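Local coordinates for protein adenine Deaminase (Enterococcus faecalis, PDB 2ICS) that is a zinc-dependent amidohydrolase-superfamily enzyme that deacetylates acetyl-(R)-mandelate in vitro with very low efficiency and holds adenine beside its two metal ions, at residues A[332-337]-A[355-360]; A[11-16]-A[49-54]. One frame throughout, in Å; residues are numbered along the deposited sequence.

Contact 1: A[332-337]-A[355-360]; sequences TIFTIQ and EQIRPI
F334 lays the CD1 side of its ring obliquely against the delta methyl of I357, CD1 to CD1 3.6 Å, on the face of an antiparallel hairpin that F334 and I336 share with I357 and P359. I357 sets CG1 anti to its backbone N (chi1 -177°) and stays extended, which carries CD1 across to the ring, while F334, whose CG stands between backbone N and carbonyl carbon, swings its ring to meet it; the F334 CB, placed by the backbone, lies 3.1 Å from R358 O. Beta-branched I336 packs more loosely, its CG1 beside CG1 of I357. Proline suits position 359 because F334 and P359 form a non-hydrogen-bonded pair, where no N-H is required toward the partner strand.

The opposite face is polar. T335, Q337 and R358 are partly exposed, which suits polar groups, while buried Q356 has its amide satisfied, OE1 by R358 and NE2 by E339 O. Extended R358 donates from NH2 to Q356 OE1 at 2.8 Å; the acceptor lies in the guanidinium plane, yet the donor sits well above the amide plane. NE2 of Q337 comes over one face of the R358 guanidinium, 3.6 Å from NH1, with the amide turned 63° to it, not stacked. Between the faces the backbones pair regularly, R358 N giving T335 O a 2.9 Å bond at 166°.

I357 touches A287 and M290 of helix 286-296, F334 reaches I304 of helix 300-305 and meets the W56 ring, E355 forms a salt bridge with R294, and strand 51-61 runs along the far edge of 331-344.

Contact 2: A[11-16]-A[49-54]; sequences NGQTVN and GTYVSA
N11 meets G49 and T50 through a water: its carbonyl O accepts a bond from a water that also donates to T50 O and accepts from G49 N, joining the two backbones where the chain turns its corner. G49 has a positive phi that favours glycine. G12 passes its CA 3.8 Å from CG2 of V52, leaving little room for a side chain, which is consistent with glycine here.

Q13 does most of the work. Its carbonyl O receives V52 N at 2.8 Å, a bent bond of 139°, and also lies 3.0 Å from Y51 CA in a CA-H...O contact. Its side chain, with CG anti to the backbone N (chi1 179°) and extended beyond, runs alongside Y51 in the same direction; NE2 is 3.8 Å from CE1, and amide and ring planes are 28° apart. A long amide suits this place because it matches the reach of the tyrosine: one water bridges Q13 OE1 and Y51 OH, 2.8 Å from the latter.

T14 directs its carbonyl O to the ring edge, in the ring plane, 3.4 Å from Y51 CD1. Its hydroxyl accepts from N16 N, forming an ST turn that curls the chain away from the strand. V15, in that turn, brings CA obliquely to the ring, and its N donates to a third water that donates in turn to V52 O.

With one clear direct hydrogen bond and three bridging waters, this junction is a hydrated crossing of two chain segments, in which the tyrosine edge gathers carbonyl oxygens and water supplements the direct backbone bond, so the junction probably depends on its hydration as well as on side-chain packing.

Both contacts lie away from the zinc and adenine sites, and both reach the seven-stranded mixed sheet, in which strands 331-344 and 51-61 are neighbours. Their centres are about 10 Å apart, and they meet directly: F334 O and Y51 N, at 2.8 Å, probably form a hydrogen bond, while CG2 of I333 packs on CG2 of T50. Contact 1 joins two long adjacent strands within this sheet, with direct backbone bonds and one apolar face under helices. Contact 2 joins strand 51-61 to the end of strand 5-13 from the four-stranded mixed sheet near the N-terminus; it is nearer the surface, buries less area (351 against 563 Å²) and relies on water more than apolar packing.

Contact 1: A[332-337]-A[355-360]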
# COMPACT_ATOMS: atom_id res chain seq x y z
N THR A 332 -12.02 4.60 8.58
CA THR A 332 -11.83 5.84 7.86
C THR A 332 -13.24 6.31 7.52
O THR A 332 -14.05 5.54 7.01
CB THR A 332 -11.01 5.63 6.58
OG1 THR A 332 -9.72 5.09 6.92
CG2 THR A 332 -10.81 6.96 5.85
N ILE A 333 -13.51 7.56 7.86
CA ILE A 333 -14.81 8.17 7.62
C ILE A 333 -14.55 9.26 6.59
O ILE A 333 -13.68 10.12 6.78
CB ILE A 333 -15.36 8.74 8.94
CG1 ILE A 333 -15.41 7.61 9.98
CG2 ILE A 333 -16.75 9.32 8.74
CD1 ILE A 333 -15.94 8.02 11.34
N PHE A 334 -15.32 9.23 5.50
CA PHE A 334 -15.09 10.16 4.41
C PHE A 334 -16.32 10.53 3.60
O PHE A 334 -17.42 10.02 3.83
CB PHE A 334 -14.07 9.52 3.47
CG PHE A 334 -14.50 8.17 2.95
CD1 PHE A 334 -15.23 8.06 1.76
CD2 PHE A 334 -14.25 7.02 3.69
CE1 PHE A 334 -15.69 6.82 1.32
CE2 PHE A 334 -14.71 5.77 3.25
CZ PHE A 334 -15.43 5.67 2.07
N THR A 335 -16.10 11.42 2.64
CA THR A 335 -17.15 11.87 1.73
C THR A 335 -16.63 11.70 0.31
O THR A 335 -15.42 11.64 0.09
CB THR A 335 -17.48 13.37 1.91
OG1 THR A 335 -16.31 14.15 1.63
CG2 THR A 335 -17.97 13.67 3.33
N ILE A 336 -17.55 11.62 -0.63
CA ILE A 336 -17.23 11.50 -2.04
C ILE A 336 -18.08 12.58 -2.71
O ILE A 336 -19.30 12.58 -2.57
CB ILE A 336 -17.61 10.11 -2.60
CG1 ILE A 336 -16.76 9.03 -1.92
CG2 ILE A 336 -17.39 10.07 -4.10
CD1 ILE A 336 -17.08 7.62 -2.36
N GLN A 337 -17.44 13.49 -3.42
CA GLN A 337 -18.18 14.58 -4.05
C GLN A 337 -17.82 14.86 -5.51
O GLN A 337 -16.68 14.68 -5.94
CB GLN A 337 -18.00 15.85 -3.22
CG GLN A 337 -18.66 15.75 -1.85
CD GLN A 337 -18.30 16.90 -0.93
OE1 GLN A 337 -18.85 17.01 0.17
NE2 GLN A 337 -17.38 17.75 -1.36
N GLU A 355 -14.80 13.10 -9.67
CA GLU A 355 -15.16 12.79 -8.29
C GLU A 355 -13.95 12.78 -7.35
O GLU A 355 -12.88 12.27 -7.70
CB GLU A 355 -15.88 11.43 -8.24
CG GLU A 355 -16.93 11.27 -9.33
CD GLU A 355 -17.72 9.97 -9.22
OE1 GLU A 355 -17.11 8.89 -9.19
OE2 GLU A 355 -18.96 10.04 -9.17
N GLN A 356 -14.13 13.35 -6.17
CA GLN A 356 -13.07 13.44 -5.17
C GLN A 356 -13.46 12.75 -3.86
O GLN A 356 -14.58 12.92 -3.37
CB GLN A 356 -12.75 14.91 -4.88
CG GLN A 356 -12.09 15.66 -6.02
CD GLN A 356 -11.91 17.14 -5.71
OE1 GLN A 356 -11.43 17.51 -4.64
NE2 GLN A 356 -12.29 18.00 -6.66
N ILE A 357 -12.54 11.98 -3.30
CA ILE A 357 -12.80 11.30 -2.04
C ILE A 357 -11.99 12.02 -0.97
O ILE A 357 -10.82 12.33 -1.17
CB ILE A 357 -12.42 9.79 -2.12
CG1 ILE A 357 -12.78 9.09 -0.81
CG2 ILE A 357 -10.94 9.62 -2.47
CD1 ILE A 357 -12.77 7.57 -0.89
N ARG A 358 -12.63 12.31 0.17
CA ARG A 358 -11.97 13.04 1.25
C ARG A 358 -12.27 12.53 2.65
O ARG A 358 -13.41 12.50 3.08
CB ARG A 358 -12.39 14.52 1.20
CG ARG A 358 -12.19 15.19 -0.14
CD ARG A 358 -12.89 16.53 -0.17
NE ARG A 358 -12.79 17.16 -1.48
CZ ARG A 358 -13.35 18.33 -1.79
NH1 ARG A 358 -14.05 18.99 -0.88
NH2 ARG A 358 -13.21 18.84 -3.01
N PRO A 359 -11.22 12.14 3.40
CA PRO A 359 -11.44 11.65 4.76
C PRO A 359 -11.74 12.84 5.68
O PRO A 359 -11.10 13.88 5.57
CB PRO A 359 -10.10 11.00 5.10
CG PRO A 359 -9.13 11.87 4.38
CD PRO A 359 -9.80 12.07 3.03
N ILE A 360 -12.72 12.69 6.56
CA ILE A 360 -13.05 13.78 7.47
C ILE A 360 -12.77 13.37 8.91
O ILE A 360 -12.59 14.21 9.78
CB ILE A 360 -14.53 14.21 7.34
CG1 ILE A 360 -15.45 13.05 7.68
CG2 ILE A 360 -14.79 14.73 5.92
CD1 ILE A 360 -16.93 13.42 7.65

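Contact 2: A[11-16]-A[49-54]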
# COMPACT_ATOMS: atom_id res chain seq x y z
N ASN A 11 -25.18 6.57 12.02
CA ASN A 11 -25.57 7.21 10.77
C ASN A 11 -24.59 7.06 9.62
O ASN A 11 -24.62 7.82 8.66
CB ASN A 11 -25.85 8.69 11.03
CG ASN A 11 -27.08 9.18 10.28
OD1 ASN A 11 -28.11 8.52 10.28
ND2 ASN A 11 -26.97 10.35 9.66
N GLY A 12 -23.74 6.05 9.70
CA GLY A 12 -22.78 5.83 8.63
C GLY A 12 -23.36 5.04 7.47
O GLY A 12 -24.46 4.49 7.56
N GLN A 13 -22.60 4.97 6.39
CA GLN A 13 -23.02 4.26 5.19
C GLN A 13 -21.77 3.74 4.50
O GLN A 13 -20.77 4.45 4.44
CB GLN A 13 -23.76 5.22 4.26
CG GLN A 13 -24.23 4.59 2.98
CD GLN A 13 -24.65 5.63 1.96
OE1 GLN A 13 -25.18 5.29 0.90
NE2 GLN A 13 -24.41 6.90 2.27
N THR A 14 -21.82 2.52 3.98
CA THR A 14 -20.67 1.98 3.29
C THR A 14 -20.71 2.48 1.85
O THR A 14 -21.71 3.05 1.42
CB THR A 14 -20.65 0.44 3.28
OG1 THR A 14 -21.70 -0.06 2.44
CG2 THR A 14 -20.83 -0.10 4.70
N VAL A 15 -19.61 2.27 1.13
CA VAL A 15 -19.50 2.69 -0.25
C VAL A 15 -20.51 1.94 -1.14
O VAL A 15 -20.78 2.35 -2.27
CB VAL A 15 -18.04 2.45 -0.75
CG1 VAL A 15 -17.71 0.98 -0.72
CG2 VAL A 15 -17.85 3.01 -2.15
N ASN A 16 -21.06 0.85 -0.63
CA ASN A 16 -22.05 0.07 -1.38
C ASN A 16 -23.48 0.59 -1.15
O ASN A 16 -24.43 0.09 -1.75
CB ASN A 16 -21.98 -1.41 -0.98
CG ASN A 16 -20.72 -2.09 -1.48
OD1 ASN A 16 -19.98 -2.69 -0.71
ND2 ASN A 16 -20.48 -2.00 -2.78
N GLY A 49 -25.15 10.91 4.53
CA GLY A 49 -24.38 10.89 3.30
C GLY A 49 -22.89 10.66 3.53
O GLY A 49 -22.10 10.68 2.58
N THR A 50 -22.51 10.46 4.78
CA THR A 50 -21.11 10.22 5.11
C THR A 50 -20.80 8.72 4.97
O THR A 50 -21.58 7.87 5.41
CB THR A 50 -20.78 10.66 6.55
OG1 THR A 50 -21.06 12.06 6.70
CG2 THR A 50 -19.31 10.43 6.85
N TYR A 51 -19.67 8.41 4.35
CA TYR A 51 -19.27 7.02 4.17
C TYR A 51 -18.31 6.57 5.26
O TYR A 51 -17.63 7.39 5.89
CB TYR A 51 -18.59 6.85 2.80
CG TYR A 51 -19.49 7.14 1.63
CD1 TYR A 51 -20.47 6.23 1.22
CD2 TYR A 51 -19.37 8.33 0.91
CE1 TYR A 51 -21.30 6.50 0.13
CE2 TYR A 51 -20.19 8.61 -0.18
CZ TYR A 51 -21.16 7.69 -0.56
OH TYR A 51 -21.98 7.97 -1.62
N VAL A 52 -18.26 5.26 5.46
CA VAL A 52 -17.39 4.64 6.45
C VAL A 52 -16.86 3.33 5.88
O VAL A 52 -17.60 2.59 5.22
CB VAL A 52 -18.15 4.30 7.76
CG1 VAL A 52 -17.16 3.89 8.84
CG2 VAL A 52 -18.98 5.48 8.22
N SER A 53 -15.60 3.04 6.14
CA SER A 53 -15.00 1.81 5.66
C SER A 53 -13.96 1.37 6.67
O SER A 53 -13.76 2.03 7.69
CB SER A 53 -14.32 2.01 4.31
OG SER A 53 -13.12 2.74 4.44
N ALA A 54 -13.30 0.26 6.39
CA ALA A 54 -12.24 -0.22 7.26
C ALA A 54 -11.15 0.83 7.10
O ALA A 54 -11.11 1.51 6.08
CB ALA A 54 -11.75 -1.57 6.78
O HOH W 1 -24.56 8.24 5.83
O HOH W 2 -24.23 6.32 -1.98
O HOH W 3 -17.20 1.75 2.51